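Local atomic coordinates of SnoN,Epimerase SnoN (Streptomyces nogalater, PDB entry 5EP9), a protein that acts as a non-heme iron, 2-oxoglutarate-dependent epimerase in the biosynthesis of the polyketide nogalamycin. Residues A[55-60]-A[211-216]; A[65-70]-A[123-128]; A[95-100]-A[237-242]. All blocks are in the same frame, centred on the assembly; numbering follows the deposited sequence.

Overall arrangement
From the N terminus, helix 54-70 supplies the first segments of contacts 1 and 2. Contact 1 closes a loop from the start of that helix to the turn before strand 216-220. Contact 2 joins the C-terminal end of the helix to strand 118-128 and falls within that loop. Helix 95-101 then begins contact 3, which closes on strand 236-245 and crosses both others. Contacts 2 and 3 meet on neighbouring strands of the larger sheet, and Y60 of contact 1 packs on T96 and L100. By packing on these strands, both helices cover that sheet. An engineered fusion joins chain positions 14-202 and 203-305, both SnoN; contact 2 lies in the first part, contacts 1 and 3 bridge the two.

Contact 1 of 3, residues A[55-60]-A[211-216]; sequences GEVAEY and LRAGDC
V57 is rotated so that CG1 lies anti to the backbone N (chi1 168°) and CG2 beside that nitrogen, and this setting presents both methyls to the turn centred on A213 and G214. CG2 carries the contact: V57 CG2 sits 3.5 Å from G214 CA and 3.8 Å from G214 N, so the methyl rests on bare backbone rather than on a side chain. CG1 is a looser neighbour, with V57 CG1 4.4 Å from A213 CB. Residues 212-215 form a type II beta turn, closed by D215 N to R212 O at 3.0 Å. G214 occupies its third position with phi 88°, as this turn requires, and the missing side chain lets the valine come close. A second bond braces the turn, R212 N to D215 OD2 at 3.1 Å, although the N-H comes from above the carboxylate plane, 68° out of it. D215 OD2 also accepts from H47, and OD1 from G50 N. The helix lies in the 14-202 part of the engineered fusion and the turn in the 203-305 part. Around them, V57 packs on L52, and G214 shares backbone bonds with L52 and with A162 of strand 157-162, while C216 starts strand 216-220 beside strand 45-48.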
loop_
_atom_site.group_PDB
_atom_site.type_symbol
_atom_site.label_atom_id
_atom_site.label_comp_id
_atom_site.label_asym_id
_atom_site.label_seq_id
_atom_site.Cartn_x
_atom_site.Cartn_y
_atom_site.Cartn_z
ATOM N N GLY A 55 -18.024 3.122 11.862
ATOM C CA GLY A 55 -17.422 2.706 13.126
ATOM C C GLY A 55 -15.968 2.220 13.015
ATOM O O GLY A 55 -15.102 2.515 13.868
ATOM N N GLU A 56 -15.726 1.470 11.961
ATOM C CA GLU A 56 -14.383 0.966 11.686
ATOM C C GLU A 56 -13.462 2.064 11.394
ATOM O O GLU A 56 -12.328 2.104 11.910
ATOM C CB GLU A 56 -14.400 0.023 10.534
ATOM C CG GLU A 56 -15.110 -1.298 10.861
ATOM C CD GLU A 56 -15.131 -2.221 9.621
ATOM O OE1 GLU A 56 -15.587 -1.827 8.521
ATOM O OE2 GLU A 56 -14.809 -3.396 9.805
ATOM N N VAL A 57 -13.914 2.989 10.530
ATOM C CA VAL A 57 -13.098 4.146 10.284
ATOM C C VAL A 57 -12.709 4.856 11.638
ATOM O O VAL A 57 -11.572 5.185 11.939
ATOM C CB VAL A 57 -13.782 5.114 9.307
ATOM C CG1 VAL A 57 -13.033 6.418 9.304
ATOM C CG2 VAL A 57 -13.802 4.533 7.903
ATOM N N ALA A 58 -13.697 5.143 12.427
ATOM C CA ALA A 58 -13.465 5.867 13.757
ATOM C C ALA A 58 -12.545 5.111 14.749
ATOM O O ALA A 58 -11.567 5.706 15.280
ATOM C CB ALA A 58 -14.717 6.128 14.477
ATOM N N GLU A 59 -12.727 3.824 14.792
ATOM C CA GLU A 59 -11.693 2.966 15.423
ATOM C C GLU A 59 -10.208 3.001 14.857
ATOM O O GLU A 59 -9.236 3.289 15.610
ATOM C CB GLU A 59 -12.122 1.561 15.335
ATOM C CG GLU A 59 -11.323 0.744 16.370
ATOM C CD GLU A 59 -11.663 -0.743 16.443
ATOM O OE1 GLU A 59 -12.513 -1.242 15.647
ATOM O OE2 GLU A 59 -10.975 -1.400 17.282
ATOM N N TYR A 60 -10.053 2.776 13.556
ATOM C CA TYR A 60 -8.707 2.743 12.941
ATOM C C TYR A 60 -8.103 4.148 12.964
ATOM O O TYR A 60 -6.937 4.318 13.145
ATOM C CB TYR A 60 -8.734 2.063 11.573
ATOM C CG TYR A 60 -9.179 0.648 11.677
ATOM C CD1 TYR A 60 -8.516 -0.243 12.528
ATOM C CD2 TYR A 60 -10.239 0.146 10.927
ATOM C CE1 TYR A 60 -8.951 -1.564 12.695
ATOM C CE2 TYR A 60 -10.635 -1.190 11.042
ATOM C CZ TYR A 60 -9.982 -2.031 11.939
ATOM O OH TYR A 60 -10.348 -3.345 12.024
ATOM N N LEU A 211 -10.780 10.360 -2.562
ATOM C CA LEU A 211 -11.404 9.263 -1.777
ATOM C C LEU A 211 -12.140 9.844 -0.597
ATOM O O LEU A 211 -11.581 10.676 0.107
ATOM C CB LEU A 211 -10.304 8.334 -1.203
ATOM C CG LEU A 211 -9.457 7.594 -2.178
ATOM C CD1 LEU A 211 -8.462 6.742 -1.412
ATOM C CD2 LEU A 211 -10.332 6.700 -3.048
ATOM N N ARG A 212 -13.331 9.334 -0.346
ATOM C CA ARG A 212 -13.974 9.556 0.960
ATOM C C ARG A 212 -13.398 8.659 2.064
ATOM O O ARG A 212 -12.863 7.574 1.783
ATOM C CB ARG A 212 -15.480 9.303 0.825
ATOM C CG ARG A 212 -16.138 10.274 -0.189
ATOM C CD ARG A 212 -17.406 10.844 0.293
ATOM N NE ARG A 212 -17.120 11.831 1.406
ATOM C CZ ARG A 212 -17.942 12.828 1.771
ATOM N NH1 ARG A 212 -19.086 12.988 1.103
ATOM N NH2 ARG A 212 -17.596 13.699 2.738
ATOM N N ALA A 213 -13.552 9.096 3.321
ATOM C CA ALA A 213 -13.192 8.260 4.457
ATOM C C ALA A 213 -13.812 6.897 4.279
ATOM O O ALA A 213 -15.001 6.785 3.998
ATOM C CB ALA A 213 -13.689 8.885 5.773
ATOM N N GLY A 214 -13.004 5.846 4.476
ATOM C CA GLY A 214 -13.451 4.438 4.418
ATOM C C GLY A 214 -13.392 3.819 3.053
ATOM O O GLY A 214 -13.675 2.638 2.899
ATOM N N ASP A 215 -13.126 4.637 2.045
ATOM C CA ASP A 215 -12.803 4.117 0.684
ATOM C C ASP A 215 -11.407 3.607 0.667
ATOM O O ASP A 215 -10.536 4.009 1.492
ATOM C CB ASP A 215 -12.848 5.229 -0.387
ATOM C CG ASP A 215 -14.234 5.736 -0.678
ATOM O OD1 ASP A 215 -15.230 5.354 -0.025
ATOM O OD2 ASP A 215 -14.311 6.636 -1.533
ATOM N N CYS A 216 -11.131 2.723 -0.284
ATOM C CA CYS A 216 -9.723 2.407 -0.570
ATOM C C CYS A 216 -9.464 2.361 -2.053
ATOM O O CYS A 216 -10.391 2.320 -2.908
ATOM C CB CYS A 216 -9.288 1.087 0.090
ATOM S SG CYS A 216 -9.899 -0.384 -0.689
#

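Contact 2 of 3, residues A[65-70]-A[123-128]; sequences RRLLAH and LEVLLK
This is apolar helix-on-sheet packing on the outer face of the larger sheet of a double-stranded beta-helix, the jelly-roll core of the PhyH family, and lies within the 14-202 part of the fusion. The C-terminal turns of helix 54-70 run across strand 118-128: the axes of the two short segments approach to 9.4 Å at an angle of 74°. L67 and L68 face the strand, and V125 and L127 point back at them. L68 CG stands anti to the carbonyl carbon (chi1 -75°), carrying both methyls over the strand, and the side chain crosses those of V125 and L127 obliquely, with L68 CD1 4.0 Å from L127 CB and L68 CD2 4.1 Å from the same atom. Both methyls rest on the CB of L127, not on the end of its side chain. L67 is looser, L67 CD1 to V125 CG2 at 4.4 Å. M97 of helix 95-101 touches L67 and V125, continuing the apolar layer. On the other face of the strand, L126 and K128 touch the bound 2-oxoglutarate, so this strand separates the helix layer from the 2-oxoglutarate pocket. The shortest approach is methyl to methyl, L68 CD1 to V125 CG1 at 3.8 Å.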
loop_
_atom_site.group_PDB
_atom_site.type_symbol
_atom_site.label_atom_id
_atom_site.label_comp_id
_atom_site.label_asym_id
_atom_site.label_seq_id
_atom_site.Cartn_x
_atom_site.Cartn_y
_atom_site.Cartn_z
ATOM N N ARG A 65 -3.947 7.832 14.865
ATOM C CA ARG A 65 -3.497 9.069 15.566
ATOM C C ARG A 65 -2.670 8.798 16.803
ATOM O O ARG A 65 -1.669 9.477 17.053
ATOM C CB ARG A 65 -4.662 9.936 16.011
ATOM C CG ARG A 65 -5.420 10.605 14.853
ATOM C CD ARG A 65 -6.464 11.575 15.415
ATOM N NE ARG A 65 -6.894 12.468 14.361
ATOM C CZ ARG A 65 -8.160 12.758 13.981
ATOM N NH1 ARG A 65 -9.252 12.307 14.649
ATOM N NH2 ARG A 65 -8.337 13.558 12.923
ATOM N N ARG A 66 -3.097 7.788 17.543
ATOM C CA ARG A 66 -2.396 7.390 18.754
ATOM C C ARG A 66 -0.965 6.941 18.445
ATOM O O ARG A 66 -0.045 7.321 19.111
ATOM C CB ARG A 66 -3.127 6.235 19.488
ATOM C CG ARG A 66 -2.578 5.936 20.872
ATOM C CD ARG A 66 -3.158 4.638 21.447
ATOM N NE ARG A 66 -2.750 3.445 20.664
ATOM C CZ ARG A 66 -1.584 2.833 20.774
ATOM N NH1 ARG A 66 -0.646 3.297 21.557
ATOM N NH2 ARG A 66 -1.354 1.731 20.066
ATOM N N LEU A 67 -0.820 6.129 17.416
ATOM C CA LEU A 67 0.479 5.619 17.035
ATOM C C LEU A 67 1.421 6.788 16.580
ATOM O O LEU A 67 2.559 6.862 16.977
ATOM C CB LEU A 67 0.375 4.564 15.964
ATOM C CG LEU A 67 -0.139 3.195 16.439
ATOM C CD1 LEU A 67 -0.522 2.339 15.277
ATOM C CD2 LEU A 67 0.826 2.407 17.299
ATOM N N LEU A 68 0.897 7.660 15.739
ATOM C CA LEU A 68 1.688 8.798 15.238
ATOM C C LEU A 68 2.140 9.717 16.323
ATOM O O LEU A 68 3.260 10.203 16.303
ATOM C CB LEU A 68 0.899 9.575 14.194
ATOM C CG LEU A 68 0.860 8.812 12.861
ATOM C CD1 LEU A 68 -0.329 9.182 11.996
ATOM C CD2 LEU A 68 2.174 8.951 12.053
ATOM N N ALA A 69 1.283 9.920 17.326
ATOM C CA ALA A 69 1.556 10.836 18.428
ATOM C C ALA A 69 2.385 10.213 19.539
ATOM O O ALA A 69 3.256 10.863 20.075
ATOM C CB ALA A 69 0.272 11.379 19.035
ATOM N N HIS A 70 2.156 8.957 19.860
ATOM C CA HIS A 70 2.735 8.328 21.066
ATOM C C HIS A 70 3.845 7.326 20.804
ATOM O O HIS A 70 4.641 7.038 21.671
ATOM C CB HIS A 70 1.589 7.763 21.931
ATOM C CG HIS A 70 0.664 8.854 22.491
ATOM N ND1 HIS A 70 -0.511 8.582 23.154
ATOM C CD2 HIS A 70 0.770 10.214 22.496
ATOM C CE1 HIS A 70 -1.085 9.715 23.544
ATOM N NE2 HIS A 70 -0.325 10.725 23.161
ATOM N N LEU A 123 1.957 -3.438 6.925
ATOM C CA LEU A 123 1.067 -2.292 6.943
ATOM C C LEU A 123 1.798 -1.081 7.455
ATOM O O LEU A 123 2.450 -1.153 8.500
ATOM C CB LEU A 123 -0.168 -2.549 7.739
ATOM C CG LEU A 123 -1.223 -1.397 7.731
ATOM C CD1 LEU A 123 -2.637 -1.903 7.755
ATOM C CD2 LEU A 123 -1.021 -0.389 8.861
ATOM N N GLU A 124 1.618 0.033 6.768
ATOM C CA GLU A 124 2.081 1.355 7.297
ATOM C C GLU A 124 0.977 2.345 7.568
ATOM O O GLU A 124 -0.006 2.355 6.869
ATOM C CB GLU A 124 3.098 1.957 6.346
ATOM C CG GLU A 124 4.395 1.132 6.268
ATOM C CD GLU A 124 5.345 1.613 5.106
ATOM O OE1 GLU A 124 4.906 2.372 4.210
ATOM O OE2 GLU A 124 6.541 1.310 5.147
ATOM N N VAL A 125 1.150 3.209 8.562
ATOM C CA VAL A 125 0.237 4.287 8.799
ATOM C C VAL A 125 0.837 5.535 8.182
ATOM O O VAL A 125 1.926 5.883 8.570
ATOM C CB VAL A 125 0.030 4.512 10.300
ATOM C CG1 VAL A 125 -0.870 5.695 10.592
ATOM C CG2 VAL A 125 -0.551 3.277 10.970
ATOM N N LEU A 126 0.093 6.254 7.330
ATOM C CA LEU A 126 0.668 7.377 6.595
ATOM C C LEU A 126 0.043 8.678 7.012
ATOM O O LEU A 126 -1.145 8.759 7.140
ATOM C CB LEU A 126 0.547 7.216 5.082
ATOM C CG LEU A 126 0.970 5.872 4.522
ATOM C CD1 LEU A 126 0.757 5.862 3.007
ATOM C CD2 LEU A 126 2.410 5.572 4.809
ATOM N N LEU A 127 0.884 9.682 7.196
ATOM C CA LEU A 127 0.476 11.043 7.511
ATOM C C LEU A 127 1.163 12.072 6.569
ATOM O O LEU A 127 2.371 12.123 6.493
ATOM C CB LEU A 127 0.910 11.362 8.924
ATOM C CG LEU A 127 0.778 12.799 9.416
ATOM C CD1 LEU A 127 -0.677 13.230 9.467
ATOM C CD2 LEU A 127 1.446 12.966 10.785
ATOM N N LYS A 128 0.356 12.865 5.910
ATOM C CA LYS A 128 0.785 14.123 5.308
ATOM C C LYS A 128 0.082 15.265 5.910
ATOM O O LYS A 128 -1.125 15.318 5.947
ATOM C CB LYS A 128 0.479 14.240 3.800
ATOM C CG LYS A 128 1.307 13.455 2.888
ATOM C CD LYS A 128 1.017 13.975 1.444
ATOM C CE LYS A 128 1.647 13.064 0.408
ATOM N NZ LYS A 128 2.991 13.506 -0.001
#

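Contact 3 of 3, residues A[95-100]-A[237-242]; sequences DTMRRL and LSTSAV
T239, L100 and M97 make up this buried contact, with T239 giving the largest share of the surface. L100 and T239 reach toward each other tip to tip across a backbone gap of 8.8 Å between L100 CA and T239 CA. With L100 CG anti to the backbone N (chi1 177°) and chi2 at 58°, CD2 becomes the advancing methyl. It enters the fork of the threonine: L100 CD2 is 3.5 Å from T239 OG1 and 3.7 Å from T239 CG2. The M97 chain starts off to the side and folds back, bringing M97 SD 4.2 Å from T239 CG2, so the threonine methyl has a leucine methyl and a sulfur as neighbours. Helix 95-101 lies in the 14-202 part of the engineered fusion and strand 236-245 in the 203-305 part. On the reverse face of that strand, S240 OG is hydrogen-bonded to the bound 2-oxoglutarate, while the T239 side chain stays about 9 Å from the ligand. The contact is thus van der Waals packing one layer behind the pocket: methyl, sulfur and hydroxyl meet by shape, and no polar pair across these segments gives the helix a directional hold on the strand.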
loop_
_atom_site.group_PDB
_atom_site.type_symbol
_atom_site.label_atom_id
_atom_site.label_comp_id
_atom_site.label_asym_id
_atom_site.label_seq_id
_atom_site.Cartn_x
_atom_site.Cartn_y
_atom_site.Cartn_z
ATOM N N ASP A 95 -2.194 -4.509 17.565
ATOM C CA ASP A 95 -3.203 -5.481 17.155
ATOM C C ASP A 95 -4.286 -4.746 16.186
ATOM O O ASP A 95 -4.846 -5.402 15.327
ATOM C CB ASP A 95 -3.881 -6.084 18.368
ATOM C CG ASP A 95 -2.838 -6.974 19.182
ATOM O OD1 ASP A 95 -1.806 -7.328 18.558
ATOM O OD2 ASP A 95 -3.035 -7.322 20.369
ATOM N N THR A 96 -4.654 -3.519 16.518
ATOM C CA THR A 96 -5.757 -2.892 15.969
ATOM C C THR A 96 -5.348 -2.669 14.423
ATOM O O THR A 96 -6.050 -3.088 13.541
ATOM C CB THR A 96 -6.075 -1.565 16.688
ATOM O OG1 THR A 96 -6.630 -1.841 17.970
ATOM C CG2 THR A 96 -7.102 -0.764 15.908
ATOM N N MET A 97 -4.136 -2.230 14.208
ATOM C CA MET A 97 -3.619 -2.235 12.920
ATOM C C MET A 97 -3.448 -3.611 12.227
ATOM O O MET A 97 -3.692 -3.731 11.009
ATOM C CB MET A 97 -2.306 -1.375 12.824
ATOM C CG MET A 97 -2.546 0.098 13.116
ATOM S SD MET A 97 -3.822 0.720 11.979
ATOM C CE MET A 97 -4.158 2.294 12.679
ATOM N N ARG A 98 -3.122 -4.628 12.972
ATOM C CA ARG A 98 -3.125 -5.932 12.388
ATOM C C ARG A 98 -4.509 -6.343 11.952
ATOM O O ARG A 98 -4.616 -7.091 10.948
ATOM C CB ARG A 98 -2.505 -7.011 13.329
ATOM C CG ARG A 98 -2.063 -8.303 12.603
ATOM C CD ARG A 98 -1.445 -9.283 13.612
ATOM N NE ARG A 98 -0.707 -10.405 12.988
ATOM C CZ ARG A 98 -1.265 -11.491 12.430
ATOM N NH1 ARG A 98 -2.593 -11.603 12.336
ATOM N NH2 ARG A 98 -0.513 -12.509 11.979
ATOM N N ARG A 99 -5.532 -5.995 12.739
ATOM C CA ARG A 99 -6.902 -6.337 12.305
ATOM C C ARG A 99 -7.228 -5.631 10.999
ATOM O O ARG A 99 -7.912 -6.160 10.141
ATOM C CB ARG A 99 -7.992 -6.032 13.336
ATOM C CG ARG A 99 -7.953 -7.049 14.500
ATOM C CD ARG A 99 -9.112 -6.949 15.484
ATOM N NE ARG A 99 -8.770 -6.095 16.595
ATOM C CZ ARG A 99 -9.052 -4.804 16.680
ATOM N NH1 ARG A 99 -9.697 -4.145 15.682
ATOM N NH2 ARG A 99 -8.633 -4.162 17.783
ATOM N N LEU A 100 -6.779 -4.409 10.862
ATOM C CA LEU A 100 -7.003 -3.695 9.575
ATOM C C LEU A 100 -6.241 -4.360 8.404
ATOM O O LEU A 100 -6.748 -4.459 7.283
ATOM C CB LEU A 100 -6.697 -2.188 9.699
ATOM C CG LEU A 100 -6.819 -1.342 8.468
ATOM C CD1 LEU A 100 -8.200 -1.406 7.849
ATOM C CD2 LEU A 100 -6.431 0.064 8.832
ATOM N N LEU A 237 -4.647 11.201 6.565
ATOM C CA LEU A 237 -4.386 9.988 7.341
ATOM C C LEU A 237 -4.974 8.793 6.655
ATOM O O LEU A 237 -6.159 8.834 6.186
ATOM C CB LEU A 237 -5.017 10.067 8.738
ATOM C CG LEU A 237 -4.271 11.009 9.685
ATOM C CD1 LEU A 237 -5.133 11.615 10.794
ATOM C CD2 LEU A 237 -3.103 10.321 10.349
ATOM N N SER A 238 -4.133 7.756 6.552
ATOM C CA SER A 238 -4.500 6.570 5.800
ATOM C C SER A 238 -3.613 5.462 6.232
ATOM O O SER A 238 -2.575 5.686 6.908
ATOM C CB SER A 238 -4.310 6.815 4.263
ATOM O OG SER A 238 -2.972 7.185 3.965
ATOM N N THR A 239 -3.938 4.294 5.748
ATOM C CA THR A 239 -3.011 3.202 5.833
ATOM C C THR A 239 -2.700 2.646 4.466
ATOM O O THR A 239 -3.577 2.624 3.638
ATOM C CB THR A 239 -3.536 2.026 6.734
ATOM O OG1 THR A 239 -4.730 1.501 6.163
ATOM C CG2 THR A 239 -3.809 2.507 8.133
ATOM N N SER A 240 -1.530 2.013 4.377
ATOM C CA SER A 240 -1.075 1.332 3.178
ATOM C C SER A 240 -0.515 -0.031 3.492
ATOM O O SER A 240 0.411 -0.163 4.267
ATOM C CB SER A 240 -0.017 2.221 2.476
ATOM O OG SER A 240 0.243 1.757 1.232
ATOM N N ALA A 241 -1.160 -1.046 2.951
ATOM C CA ALA A 241 -0.796 -2.394 3.205
ATOM C C ALA A 241 -0.379 -3.086 1.919
ATOM O O ALA A 241 -1.102 -3.060 0.947
ATOM C CB ALA A 241 -1.957 -3.177 3.836
ATOM N N VAL A 242 0.744 -3.771 1.977
ATOM C CA VAL A 242 1.298 -4.555 0.860
ATOM C C VAL A 242 1.020 -6.049 1.095
ATOM O O VAL A 242 1.299 -6.573 2.143
ATOM C CB VAL A 242 2.817 -4.325 0.758
ATOM C CG1 VAL A 242 3.428 -5.150 -0.353
ATOM C CG2 VAL A 242 3.111 -2.833 0.546
#